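Local coordinates for protein regulator of nonsense transcripts 2 (Homo sapiens, PDB 4CEK) that takes part in nonsense-mediated mRNA decay as the factor UPF2, here as its second MIF4G domain, an all-helical module that probably serves as a protein-binding scaffold, at residues 119-122 and 123-127; 163-166 and 167-170; 227-230 and 231-235; 280-283 and 284-287; 291-294 and 295-299. All coordinates share one frame; numbering follows the deposited sequence.

Interaction 1: 119-122 and 123-127; sequences DAFL and QQLPN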
loop_
_atom_site.group_PDB
_atom_site.type_symbol
_atom_site.label_atom_id
_atom_site.label_comp_id
_atom_site.label_asym_id
_atom_site.label_seq_id
_atom_site.Cartn_x
_atom_site.Cartn_y
_atom_site.Cartn_z
ATOM N N ASP A 119 -2.584 21.235 8.358
ATOM C CA ASP A 119 -3.793 20.558 8.779
ATOM C C ASP A 119 -4.864 20.711 7.706
ATOM O O ASP A 119 -5.678 19.811 7.513
ATOM C CB ASP A 119 -4.280 21.103 10.130
ATOM C CG ASP A 119 -3.357 20.710 11.300
ATOM O OD1 ASP A 119 -2.268 20.095 11.087
ATOM O OD2 ASP A 119 -3.733 21.031 12.455
ATOM N N ALA A 120 -4.854 21.840 7.000
ATOM C CA ALA A 120 -5.727 22.033 5.844
ATOM C C ALA A 120 -5.376 21.034 4.765
ATOM O O ALA A 120 -6.255 20.415 4.148
ATOM C CB ALA A 120 -5.581 23.454 5.269
ATOM N N PHE A 121 -4.076 20.957 4.494
ATOM C CA PHE A 121 -3.537 20.128 3.416
ATOM C C PHE A 121 -3.896 18.666 3.637
ATOM O O PHE A 121 -4.456 18.034 2.751
ATOM C CB PHE A 121 -2.016 20.280 3.347
ATOM C CG PHE A 121 -1.385 19.410 2.335
ATOM C CD1 PHE A 121 -1.354 19.792 0.997
ATOM C CD2 PHE A 121 -0.839 18.178 2.706
ATOM C CE1 PHE A 121 -0.766 18.961 0.050
ATOM C CE2 PHE A 121 -0.239 17.358 1.759
ATOM C CZ PHE A 121 -0.212 17.739 0.437
ATOM N N LEU A 122 -3.596 18.155 4.830
ATOM C CA LEU A 122 -3.893 16.761 5.168
ATOM C C LEU A 122 -5.384 16.495 5.042
ATOM O O LEU A 122 -5.784 15.495 4.460
ATOM C CB LEU A 122 -3.428 16.391 6.575
ATOM C CG LEU A 122 -1.935 16.555 6.893
ATOM C CD1 LEU A 122 -1.644 16.097 8.331
ATOM C CD2 LEU A 122 -1.036 15.840 5.900
ATOM N N GLN A 123 -6.209 17.404 5.542
ATOM C CA GLN A 123 -7.663 17.207 5.482
ATOM C C GLN A 123 -8.230 17.236 4.046
ATOM O O GLN A 123 -9.368 16.836 3.827
ATOM C CB GLN A 123 -8.388 18.189 6.416
ATOM C CG GLN A 123 -8.205 17.830 7.897
ATOM C CD GLN A 123 -8.747 18.873 8.881
ATOM O OE1 GLN A 123 -8.288 20.020 8.915
ATOM N NE2 GLN A 123 -9.714 18.463 9.709
ATOM N N GLN A 124 -7.415 17.656 3.080
ATOM C CA GLN A 124 -7.808 17.742 1.657
ATOM C C GLN A 124 -7.340 16.518 0.821
ATOM O O GLN A 124 -7.872 16.253 -0.262
ATOM C CB GLN A 124 -7.273 19.080 1.081
ATOM C CG GLN A 124 -6.815 19.110 -0.374
ATOM C CD GLN A 124 -5.356 18.633 -0.603
ATOM O OE1 GLN A 124 -4.917 18.526 -1.753
ATOM N NE2 GLN A 124 -4.607 18.365 0.475
ATOM N N LEU A 125 -6.345 15.786 1.336
ATOM C CA LEU A 125 -5.812 14.603 0.685
ATOM C C LEU A 125 -6.876 13.626 0.190
ATOM O O LEU A 125 -6.772 13.154 -0.950
ATOM C CB LEU A 125 -4.811 13.865 1.604
ATOM C CG LEU A 125 -3.361 14.328 1.451
ATOM C CD1 LEU A 125 -2.436 13.560 2.387
ATOM C CD2 LEU A 125 -2.956 14.211 -0.019
ATOM N N PRO A 126 -7.891 13.330 1.028
ATOM C CA PRO A 126 -8.959 12.421 0.639
ATOM C C PRO A 126 -9.760 12.876 -0.565
ATOM O O PRO A 126 -10.572 12.085 -1.086
ATOM C CB PRO A 126 -9.872 12.384 1.868
ATOM C CG PRO A 126 -9.021 12.827 3.005
ATOM C CD PRO A 126 -8.053 13.796 2.418
ATOM N N ASN A 127 -9.568 14.126 -0.991
ATOM C CA ASN A 127 -10.216 14.634 -2.209
ATOM C C ASN A 127 -9.354 14.539 -3.438
ATOM O O ASN A 127 -9.833 14.837 -4.513
ATOM C CB ASN A 127 -10.648 16.096 -2.043
ATOM C CG ASN A 127 -11.644 16.289 -0.919
ATOM O OD1 ASN A 127 -12.217 15.336 -0.411
ATOM N ND2 ASN A 127 -11.843 17.523 -0.524
#
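Gln123 N donates to Asp119 O at 3.2 Å, the last clear bond of the four-residue spacing in this part of the helix. One residue on, the spacing tightens: Gln124 N reaches Phe121 O at 3.0 Å and Leu125 N reaches Leu122 O at 3.2 Å, both three residues back, while the four-residue bond from Leu125 N to Phe121 O is only weak. Phe121 O is thus shared between successive donors. The side-chain amide of Gln124 also curls back to this carbonyl, but its NE2 lies implausibly close to the oxygen, and a bond there is doubtful. Here helix 110-124 gives way at its C-terminal end to a 3-10 turn at 125-127, within an all-helical MIF4G domain. Pro126 has no N-H to give and brings its ring CD to 3.5 Å from Leu122 O instead. The packing starts at Phe121, whose chi1 of 176° sets the ring beside its own carbonyl carbon, on the side where Gln124 and Leu125 follow. As modelled, the Gln124 amide lies over one face of this ring near its rim, though its exact place is as doubtful as its approach to the carbonyl. From the 3-10 turn, Leu125 CG approaches Phe121 CE2 obliquely at 4.4 Å, and Leu125 CD1 comes equally near to Leu122 CD2. Beyond these neighbours, Leu125 packs on Leu154 and Leu158 of helix 148-159 and on Tyr172 and Leu175 of helix 169-179, while Phe121 turns to Ala137 and Asp140 of helix 131-144.

Interaction 2: 163-166 and 167-170; sequences RQRL and DLLP
Two bends in Arg165, at chi2 (-65°) and chi3 (-48°), fold its chain back over the following turn, and Asp167, with CG lodged between its own N and carbonyl carbon (chi1 59°), holds its carboxylate up to meet it. The result is a side-on, two-pronged salt bridge between residues two apart: Arg165 NE gives to Asp167 OD1 at 3.0 Å, and Arg165 NH2 gives to Asp167 OD2 at 2.9 Å. Both oxygens are approached on their syn sides. The NH2 bond is nearly straight and lies in the guanidinium plane, whereas OD1 stands somewhat out of it; the two flat groups are close to coplanar, and the pair of bonds limits rotation of either one. Leu168 CG lies over one face of the guanidinium, offset toward its rim, and Leu168 CD2 is 3.3 Å from Arg165 NH2; Leu168 CD1 packs lower down, 3.7 Å from Arg165 CB. The third nitrogen, NH1, is used as well, in a hydrogen bond to Pro126 O. In the backbone, Leu168 N bonds to Arg165 O at 3.0 Å and Leu169 N to Leu166 O at 3.3 Å. Leu166 and Leu169 run side by side on another flank, Leu166 CD2 and Leu169 CD1 4.2 Å apart, and both residues touch Arg218 of helix 210-225. Successive bonds to the carbonyl three residues back, braced by a local arginine-aspartate pair, form a turn that leads from the loop after helix 148-159 into helix 169-179 of the MIF4G fold.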
loop_
_atom_site.group_PDB
_atom_site.type_symbol
_atom_site.label_atom_id
_atom_site.label_comp_id
_atom_site.label_asym_id
_atom_site.label_seq_id
_atom_site.Cartn_x
_atom_site.Cartn_y
_atom_site.Cartn_z
ATOM N N ARG A 163 -10.832 2.383 5.499
ATOM C CA ARG A 163 -11.121 1.175 4.684
ATOM C C ARG A 163 -12.192 1.395 3.606
ATOM O O ARG A 163 -12.204 0.713 2.588
ATOM C CB ARG A 163 -11.535 -0.016 5.574
ATOM C CG ARG A 163 -12.916 0.096 6.226
ATOM C CD ARG A 163 -13.288 -1.151 7.033
ATOM N NE ARG A 163 -14.334 -0.851 8.018
ATOM C CZ ARG A 163 -14.136 -0.661 9.325
ATOM N NH1 ARG A 163 -12.924 -0.755 9.878
ATOM N NH2 ARG A 163 -15.173 -0.382 10.105
ATOM N N GLN A 164 -13.066 2.367 3.845
ATOM C CA GLN A 164 -14.169 2.703 2.959
ATOM C C GLN A 164 -13.738 3.586 1.763
ATOM O O GLN A 164 -14.559 3.903 0.887
ATOM C CB GLN A 164 -15.284 3.385 3.773
ATOM C CG GLN A 164 -15.416 2.922 5.242
ATOM C CD GLN A 164 -14.660 3.822 6.236
ATOM O OE1 GLN A 164 -14.583 5.041 6.056
ATOM N NE2 GLN A 164 -14.106 3.221 7.291
ATOM N N ARG A 165 -12.454 3.961 1.725
ATOM C CA ARG A 165 -11.864 4.705 0.622
ATOM C C ARG A 165 -10.688 3.959 0.006
ATOM O O ARG A 165 -9.618 4.512 -0.181
ATOM C CB ARG A 165 -11.384 6.088 1.089
ATOM C CG ARG A 165 -12.489 7.013 1.635
ATOM C CD ARG A 165 -13.520 7.420 0.569
ATOM N NE ARG A 165 -12.912 7.889 -0.672
ATOM C CZ ARG A 165 -12.439 9.117 -0.864
ATOM N NH1 ARG A 165 -12.498 10.036 0.111
ATOM N NH2 ARG A 165 -11.907 9.436 -2.031
ATOM N N LEU A 166 -10.903 2.704 -0.341
ATOM C CA LEU A 166 -9.925 1.940 -1.101
ATOM C C LEU A 166 -9.455 2.640 -2.353
ATOM O O LEU A 166 -8.349 2.350 -2.844
ATOM C CB LEU A 166 -10.518 0.586 -1.527
ATOM C CG LEU A 166 -10.799 -0.458 -0.427
ATOM C CD1 LEU A 166 -10.995 -1.841 -1.074
ATOM C CD2 LEU A 166 -9.703 -0.443 0.653
ATOM N N ASP A 167 -10.309 3.506 -2.907
ATOM C CA ASP A 167 -9.998 4.245 -4.154
ATOM C C ASP A 167 -8.796 5.200 -4.022
ATOM O O ASP A 167 -8.140 5.527 -5.015
ATOM C CB ASP A 167 -11.226 5.045 -4.620
ATOM C CG ASP A 167 -11.716 6.057 -3.567
ATOM O OD1 ASP A 167 -11.969 5.660 -2.398
ATOM O OD2 ASP A 167 -11.855 7.257 -3.907
ATOM N N LEU A 168 -8.523 5.640 -2.793
ATOM C CA LEU A 168 -7.364 6.507 -2.496
ATOM C C LEU A 168 -5.997 5.803 -2.567
ATOM O O LEU A 168 -4.998 6.403 -2.953
ATOM C CB LEU A 168 -7.529 7.142 -1.125
ATOM C CG LEU A 168 -8.708 8.116 -0.985
ATOM C CD1 LEU A 168 -8.793 8.619 0.459
ATOM C CD2 LEU A 168 -8.569 9.251 -1.977
ATOM N N LEU A 169 -5.955 4.516 -2.266
ATOM C CA LEU A 169 -4.660 3.829 -2.161
ATOM C C LEU A 169 -3.721 4.048 -3.320
ATOM O O LEU A 169 -2.527 4.191 -3.107
ATOM C CB LEU A 169 -4.862 2.321 -1.963
ATOM C CG LEU A 169 -5.608 1.962 -0.681
ATOM C CD1 LEU A 169 -5.775 0.450 -0.530
ATOM C CD2 LEU A 169 -4.941 2.605 0.506
ATOM N N PRO A 170 -4.220 4.000 -4.569
ATOM C CA PRO A 170 -3.252 4.168 -5.671
ATOM C C PRO A 170 -2.675 5.590 -5.729
ATOM O O PRO A 170 -1.529 5.789 -6.173
ATOM C CB PRO A 170 -4.095 3.925 -6.943
ATOM C CG PRO A 170 -5.306 3.201 -6.480
ATOM C CD PRO A 170 -5.544 3.565 -5.048
#

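Interaction 3: 227-230 and 231-235; sequences KMFT and KNDTL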
loop_
_atom_site.group_PDB
_atom_site.type_symbol
_atom_site.label_atom_id
_atom_site.label_comp_id
_atom_site.label_asym_id
_atom_site.label_seq_id
_atom_site.Cartn_x
_atom_site.Cartn_y
_atom_site.Cartn_z
ATOM N N LYS A 227 7.374 0.395 -6.739
ATOM C CA LYS A 227 8.709 0.013 -6.281
ATOM C C LYS A 227 9.093 0.675 -4.962
ATOM O O LYS A 227 10.272 0.848 -4.719
ATOM C CB LYS A 227 9.787 0.334 -7.335
ATOM C CG LYS A 227 9.454 -0.132 -8.744
ATOM C CD LYS A 227 10.546 0.265 -9.732
ATOM C CE LYS A 227 10.090 0.060 -11.183
ATOM N NZ LYS A 227 10.836 0.893 -12.180
ATOM N N MET A 228 8.121 1.072 -4.134
ATOM C CA MET A 228 8.417 1.498 -2.765
ATOM C C MET A 228 8.610 0.291 -1.853
ATOM O O MET A 228 9.387 0.354 -0.945
ATOM C CB MET A 228 7.343 2.410 -2.225
ATOM C CG MET A 228 7.239 3.734 -2.983
ATOM S SD MET A 228 8.745 4.790 -2.954
ATOM C CE MET A 228 9.594 4.364 -4.476
ATOM N N PHE A 229 7.897 -0.809 -2.096
ATOM C CA PHE A 229 8.284 -2.140 -1.602
ATOM C C PHE A 229 8.973 -2.805 -2.756
ATOM O O PHE A 229 8.588 -2.576 -3.895
ATOM C CB PHE A 229 7.091 -2.975 -1.213
ATOM C CG PHE A 229 6.548 -2.641 0.126
ATOM C CD1 PHE A 229 7.036 -3.260 1.264
ATOM C CD2 PHE A 229 5.557 -1.691 0.270
ATOM C CE1 PHE A 229 6.525 -2.949 2.512
ATOM C CE2 PHE A 229 5.054 -1.367 1.524
ATOM C CZ PHE A 229 5.531 -2.007 2.637
ATOM N N THR A 230 10.032 -3.563 -2.482
ATOM C CA THR A 230 10.746 -4.270 -3.525
ATOM C C THR A 230 9.967 -5.553 -3.745
ATOM O O THR A 230 9.135 -5.934 -2.890
ATOM C CB THR A 230 12.193 -4.656 -3.100
ATOM O OG1 THR A 230 12.109 -5.425 -1.913
ATOM C CG2 THR A 230 13.130 -3.419 -2.881
ATOM N N LYS A 231 10.260 -6.226 -4.863
ATOM C CA LYS A 231 9.618 -7.502 -5.236
ATOM C C LYS A 231 9.875 -8.524 -4.173
ATOM O O LYS A 231 8.971 -9.271 -3.761
ATOM C CB LYS A 231 10.149 -7.990 -6.577
ATOM C CG LYS A 231 9.642 -7.118 -7.718
ATOM C CD LYS A 231 10.446 -7.242 -9.011
ATOM C CE LYS A 231 9.887 -6.284 -10.049
ATOM N NZ LYS A 231 10.496 -4.924 -9.886
ATOM N N ASN A 232 11.111 -8.528 -3.696
ATOM C CA ASN A 232 11.539 -9.444 -2.634
ATOM C C ASN A 232 10.767 -9.212 -1.345
ATOM O O ASN A 232 10.378 -10.169 -0.708
ATOM C CB ASN A 232 13.044 -9.299 -2.418
ATOM C CG ASN A 232 13.624 -10.408 -1.563
ATOM O OD1 ASN A 232 13.564 -11.560 -1.939
ATOM N ND2 ASN A 232 14.232 -10.053 -0.424
ATOM N N ASP A 233 10.518 -7.956 -0.963
ATOM C CA ASP A 233 9.658 -7.631 0.211
ATOM C C ASP A 233 8.281 -8.251 0.141
ATOM O O ASP A 233 7.772 -8.857 1.096
ATOM C CB ASP A 233 9.346 -6.128 0.269
ATOM C CG ASP A 233 10.359 -5.316 1.030
ATOM O OD1 ASP A 233 10.798 -5.776 2.111
ATOM O OD2 ASP A 233 10.667 -4.191 0.556
ATOM N N THR A 234 7.617 -8.002 -0.981
ATOM C CA THR A 234 6.251 -8.423 -1.143
ATOM C C THR A 234 6.141 -9.942 -1.396
ATOM O O THR A 234 5.178 -10.560 -0.974
ATOM C CB THR A 234 5.623 -7.621 -2.273
ATOM O OG1 THR A 234 5.803 -6.225 -1.962
ATOM C CG2 THR A 234 4.118 -7.995 -2.444
ATOM N N LEU A 235 7.115 -10.530 -2.083
ATOM C CA LEU A 235 7.198 -11.991 -2.148
ATOM C C LEU A 235 7.362 -12.637 -0.777
ATOM O O LEU A 235 6.836 -13.729 -0.542
ATOM C CB LEU A 235 8.320 -12.456 -3.075
ATOM C CG LEU A 235 7.964 -12.259 -4.559
ATOM C CD1 LEU A 235 9.181 -12.415 -5.474
ATOM C CD2 LEU A 235 6.873 -13.237 -4.930
#
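The chain is extended at Phe229 and Thr230 (psi 142° and 165°) and then coils into helix 231-243 at Lys231. Thr230 is the N-cap and forms a capping box with Asp233. In one direction, Asp233 N donates to Thr230 OG1 at 3.1 Å; in the other, Thr230 N donates almost straight to Asp233 OD2 at 3.2 Å, using its anti lone pair, so each side chain serves the other's backbone. Thr230 OG1 stands between its own N and carbonyl carbon (chi1 57°), which turns it to the N-H of Asp233. The Thr230 hydroxyl gives a further, weak bond to Asp233 OD2. The first regular helical bond, from Thr234 N to Thr230 O at 3.2 Å, starts at the same residue. Lys227 closes helix 210-225 in a Schellman motif, leaving a short connection between the two helices. Phe229 tucks its ring against Ile220 and Leu223 of that helix and Leu194 of helix 185-203. The Thr234 hydroxyl bonds to Thr224 OG1, tying the new helix to the preceding one. Beside the box, the Phe229 ring and the Asp233 carboxylate stand almost perpendicular, with Asp233 CB in the ring plane, at the edge, 3.8 Å from Phe229 CD1.

Interaction 4: 280-283 and 284-287; sequences QMMR and KKQA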
loop_
_atom_site.group_PDB
_atom_site.type_symbol
_atom_site.label_atom_id
_atom_site.label_comp_id
_atom_site.label_asym_id
_atom_site.label_seq_id
_atom_site.Cartn_x
_atom_site.Cartn_y
_atom_site.Cartn_z
ATOM N N GLN A 280 2.384 -23.394 -5.962
ATOM C CA GLN A 280 2.203 -23.965 -4.611
ATOM C C GLN A 280 0.823 -23.706 -4.024
ATOM O O GLN A 280 0.323 -24.510 -3.230
ATOM C CB GLN A 280 3.215 -23.427 -3.613
ATOM C CG GLN A 280 4.646 -23.871 -3.847
ATOM C CD GLN A 280 5.609 -23.186 -2.879
ATOM O OE1 GLN A 280 5.200 -22.720 -1.802
ATOM N NE2 GLN A 280 6.883 -23.110 -3.262
ATOM N N MET A 281 0.219 -22.563 -4.356
ATOM C CA MET A 281 -1.158 -22.276 -3.893
ATOM C C MET A 281 -2.154 -23.212 -4.544
ATOM O O MET A 281 -3.027 -23.698 -3.874
ATOM C CB MET A 281 -1.591 -20.881 -4.222
ATOM C CG MET A 281 -0.838 -19.809 -3.505
ATOM S SD MET A 281 -1.360 -18.157 -4.059
ATOM C CE MET A 281 -3.119 -18.120 -3.712
ATOM N N MET A 282 -2.013 -23.434 -5.852
ATOM C CA MET A 282 -2.867 -24.356 -6.594
ATOM C C MET A 282 -2.687 -25.791 -6.109
ATOM O O MET A 282 -3.671 -26.468 -5.799
ATOM C CB MET A 282 -2.605 -24.257 -8.083
ATOM C CG MET A 282 -3.203 -22.991 -8.672
ATOM S SD MET A 282 -5.016 -22.868 -8.699
ATOM C CE MET A 282 -5.265 -23.488 -10.367
ATOM N N ARG A 283 -1.439 -26.230 -5.973
ATOM C CA ARG A 283 -1.182 -27.537 -5.354
ATOM C C ARG A 283 -1.849 -27.673 -3.979
ATOM O O ARG A 283 -2.388 -28.729 -3.664
ATOM C CB ARG A 283 0.322 -27.837 -5.283
ATOM C CG ARG A 283 0.939 -28.143 -6.646
ATOM C CD ARG A 283 2.422 -28.497 -6.534
ATOM N NE ARG A 283 2.895 -29.353 -7.631
ATOM C CZ ARG A 283 3.297 -28.924 -8.835
ATOM N NH1 ARG A 283 3.277 -27.628 -9.150
ATOM N NH2 ARG A 283 3.722 -29.805 -9.745
ATOM N N LYS A 284 -1.854 -26.602 -3.188
ATOM C CA LYS A 284 -2.404 -26.629 -1.820
ATOM C C LYS A 284 -3.916 -26.639 -1.730
ATOM O O LYS A 284 -4.430 -27.127 -0.758
ATOM C CB LYS A 284 -1.945 -25.396 -1.028
ATOM C CG LYS A 284 -0.564 -25.463 -0.390
ATOM C CD LYS A 284 -0.358 -24.278 0.559
ATOM C CE LYS A 284 1.099 -24.099 0.949
ATOM N NZ LYS A 284 1.592 -25.200 1.829
ATOM N N LYS A 285 -4.642 -26.026 -2.673
ATOM C CA LYS A 285 -6.127 -26.064 -2.614
ATOM C C LYS A 285 -6.670 -27.508 -2.660
ATOM O O LYS A 285 -7.495 -27.865 -1.825
ATOM C CB LYS A 285 -6.803 -25.176 -3.689
ATOM C CG LYS A 285 -6.345 -25.426 -5.114
ATOM C CD LYS A 285 -7.460 -25.546 -6.124
ATOM C CE LYS A 285 -6.913 -26.087 -7.436
ATOM N NZ LYS A 285 -8.000 -26.346 -8.418
ATOM N N GLN A 286 -6.172 -28.334 -3.596
ATOM C CA GLN A 286 -6.436 -29.796 -3.606
ATOM C C GLN A 286 -5.884 -30.465 -2.345
ATOM O O GLN A 286 -6.639 -30.953 -1.505
ATOM C CB GLN A 286 -5.786 -30.484 -4.831
ATOM C CG GLN A 286 -6.534 -30.343 -6.157
ATOM C CD GLN A 286 -6.060 -31.311 -7.245
ATOM O OE1 GLN A 286 -5.143 -31.006 -8.014
ATOM N NE2 GLN A 286 -6.716 -32.469 -7.335
ATOM N N ALA A 287 -4.557 -30.427 -2.217
ATOM C CA ALA A 287 -3.814 -31.149 -1.179
ATOM C C ALA A 287 -4.310 -30.975 0.263
ATOM O O ALA A 287 -4.266 -31.915 1.029
ATOM C CB ALA A 287 -2.332 -30.803 -1.276
#
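Lys284 N bonds to Gln280 O at 3.0 Å, Lys285 N to Met281 O at 3.1 Å and Ala287 N to Arg283 O at 3.1 Å, all bonds of the four-residue spacing; the rung from Gln286 N to Met282 O is stretched to 3.8 Å. Lys285 N has a second, weak bond to Met282 O. Aliphatic carbons crowd the same carbonyls: Lys284 CG lies 3.1 Å from Gln280 O, and Ala287 CB 3.2 Å from Arg283 O. Tightest of this kind is Lys285 CG, 3.0 Å from Met282 O, put there by a chi1 of 53°, which places CG between its own N and carbonyl carbon. From that point the lysine runs alongside Met282, both chains pointing the same way, and its CE packs against Met282 SD at 3.9 Å. The ammonium forms a salt bridge with Glu299. Lys285 is therefore apolar along its shaft and ionic at its head. These residues end helix 268-287 at the surface of the MIF4G domain: Met281 meets Val298, Met282 meets Tyr302 and Tyr303, and Lys285 rests on Val295, all on helix 292-305, while Phe245 in a loop touches Met281 and Lys284.

Interaction 5: 291-294 and 295-299; sequences DARY and VTMVE
Met297 reaches back one turn between two partners, Arg293 and Tyr294. Its CE lies over one face of the Arg293 guanidinium, offset toward the rim, 3.8 Å from Arg293 NH2, and the two long side chains run side by side. Its sulfur makes a Met-aromatic contact with Tyr294: SD is 4.2 Å from CD1 and 5.2 Å from the ring centroid, oblique at 53° off the ring normal. Met297 CG lies opposite the backbone N (chi1 -152°), and a bend at chi3 (-73°) turns CE toward the arginine. Arg293 and Tyr294 are themselves tied by a weak bond from NH1 to OH at 3.0 Å. The tyrosine is then fixed from outside the turn: its OH bonds to Glu251 and its ring stacks with His247, both of helix 247-266. The backbone sets the spacing, with Met297 N on Arg293 O at 3.2 Å and Val298 N on Tyr294 O at 3.0 Å, the latter nearly straight. Thr296 N bonds to Ala292 O in the same ladder. Asp291 O takes two donors, Tyr294 N and Val295 N, from opposite faces of its carbonyl plane. With Asp291 as N-cap, the whole is the cap and first two turns of helix 292-305, the last helix of this MIF4G domain, packed on helix 247-266 through Tyr294, Met297 and Val298, and on helix 268-287 through Val295 and Val298.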
loop_
_atom_site.group_PDB
_atom_site.type_symbol
_atom_site.label_atom_id
_atom_site.label_comp_id
_atom_site.label_asym_id
_atom_site.label_seq_id
_atom_site.Cartn_x
_atom_site.Cartn_y
_atom_site.Cartn_z
ATOM N N ASP A 291 -12.287 -25.601 2.250
ATOM C CA ASP A 291 -13.680 -25.621 1.839
ATOM C C ASP A 291 -13.844 -24.878 0.514
ATOM O O ASP A 291 -13.025 -24.043 0.166
ATOM C CB ASP A 291 -14.636 -25.122 2.931
ATOM C CG ASP A 291 -14.416 -23.702 3.298
ATOM O OD1 ASP A 291 -15.043 -22.828 2.659
ATOM O OD2 ASP A 291 -13.652 -23.483 4.261
ATOM N N ALA A 292 -14.890 -25.246 -0.219
ATOM C CA ALA A 292 -15.153 -24.808 -1.595
ATOM C C ALA A 292 -14.933 -23.318 -1.861
ATOM O O ALA A 292 -14.423 -22.949 -2.913
ATOM C CB ALA A 292 -16.596 -25.163 -1.966
ATOM N N ARG A 293 -15.342 -22.470 -0.926
ATOM C CA ARG A 293 -15.263 -21.020 -1.124
ATOM C C ARG A 293 -13.811 -20.542 -1.328
ATOM O O ARG A 293 -13.542 -19.627 -2.097
ATOM C CB ARG A 293 -15.949 -20.279 0.037
ATOM C CG ARG A 293 -15.759 -18.768 -0.036
ATOM C CD ARG A 293 -16.703 -17.963 0.865
ATOM N NE ARG A 293 -16.087 -16.673 1.233
ATOM C CZ ARG A 293 -15.289 -16.470 2.290
ATOM N NH1 ARG A 293 -14.998 -17.462 3.137
ATOM N NH2 ARG A 293 -14.773 -15.261 2.500
ATOM N N TYR A 294 -12.875 -21.188 -0.656
ATOM C CA TYR A 294 -11.490 -20.767 -0.712
ATOM C C TYR A 294 -10.778 -21.481 -1.833
ATOM O O TYR A 294 -9.784 -20.988 -2.357
ATOM C CB TYR A 294 -10.791 -21.035 0.631
ATOM C CG TYR A 294 -11.255 -20.131 1.743
ATOM C CD1 TYR A 294 -10.646 -18.916 1.964
ATOM C CD2 TYR A 294 -12.318 -20.477 2.550
ATOM C CE1 TYR A 294 -11.062 -18.066 2.972
ATOM C CE2 TYR A 294 -12.759 -19.628 3.552
ATOM C CZ TYR A 294 -12.105 -18.427 3.770
ATOM O OH TYR A 294 -12.510 -17.572 4.779
ATOM N N VAL A 295 -11.285 -22.646 -2.224
ATOM C CA VAL A 295 -10.747 -23.329 -3.392
ATOM C C VAL A 295 -10.949 -22.419 -4.623
ATOM O O VAL A 295 -10.023 -22.174 -5.408
ATOM C CB VAL A 295 -11.379 -24.747 -3.552
ATOM C CG1 VAL A 295 -10.872 -25.430 -4.826
ATOM C CG2 VAL A 295 -11.033 -25.602 -2.327
ATOM N N THR A 296 -12.141 -21.854 -4.713
ATOM C CA THR A 296 -12.534 -21.000 -5.826
ATOM C C THR A 296 -11.783 -19.643 -5.791
ATOM O O THR A 296 -11.246 -19.182 -6.832
ATOM C CB THR A 296 -14.073 -20.800 -5.763
ATOM O OG1 THR A 296 -14.722 -22.083 -5.899
ATOM C CG2 THR A 296 -14.539 -19.831 -6.787
ATOM N N MET A 297 -11.715 -19.029 -4.600
ATOM C CA MET A 297 -10.832 -17.843 -4.361
ATOM C C MET A 297 -9.389 -18.021 -4.855
ATOM O O MET A 297 -8.913 -17.249 -5.665
ATOM C CB MET A 297 -10.811 -17.478 -2.877
ATOM C CG MET A 297 -10.546 -16.002 -2.566
ATOM S SD MET A 297 -10.556 -15.675 -0.777
ATOM C CE MET A 297 -12.315 -15.789 -0.413
ATOM N N VAL A 298 -8.701 -19.060 -4.419
ATOM C CA VAL A 298 -7.346 -19.317 -4.885
ATOM C C VAL A 298 -7.283 -19.465 -6.425
ATOM O O VAL A 298 -6.419 -18.864 -7.086
ATOM C CB VAL A 298 -6.780 -20.602 -4.209
ATOM C CG1 VAL A 298 -5.418 -20.988 -4.808
ATOM C CG2 VAL A 298 -6.688 -20.439 -2.666
ATOM N N GLU A 299 -8.192 -20.260 -7.002
ATOM C CA GLU A 299 -8.280 -20.397 -8.474
ATOM C C GLU A 299 -8.405 -19.061 -9.188
ATOM O O GLU A 299 -7.670 -18.778 -10.126
ATOM C CB GLU A 299 -9.464 -21.302 -8.857
ATOM C CG GLU A 299 -9.184 -22.745 -8.484
ATOM C CD GLU A 299 -10.396 -23.640 -8.469
ATOM O OE1 GLU A 299 -11.517 -23.177 -8.647
ATOM O OE2 GLU A 299 -10.214 -24.850 -8.284
#

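In the fold
All five contacts are local turns at or near helix ends, spread along one MIF4G domain. Interactions 1 and 2 touch, and the bond between them links the end of helix 110-124 to the turn leading into helix 169-179. Interactions 4 and 5, centres about 10 Å apart, join the last two helices through mixed ionic and apolar contacts; interaction 4 is the more superficial, the others being partly buried. Interaction 3 touches none of the rest and, with interaction 2, lies nearer the domain centre. Chemistry follows position: side-chain capping at 230-233, a partly covered salt bridge at 165-167, plain backbone tightening at 121-125, and sulfur contacts at 282-285 and 293-297.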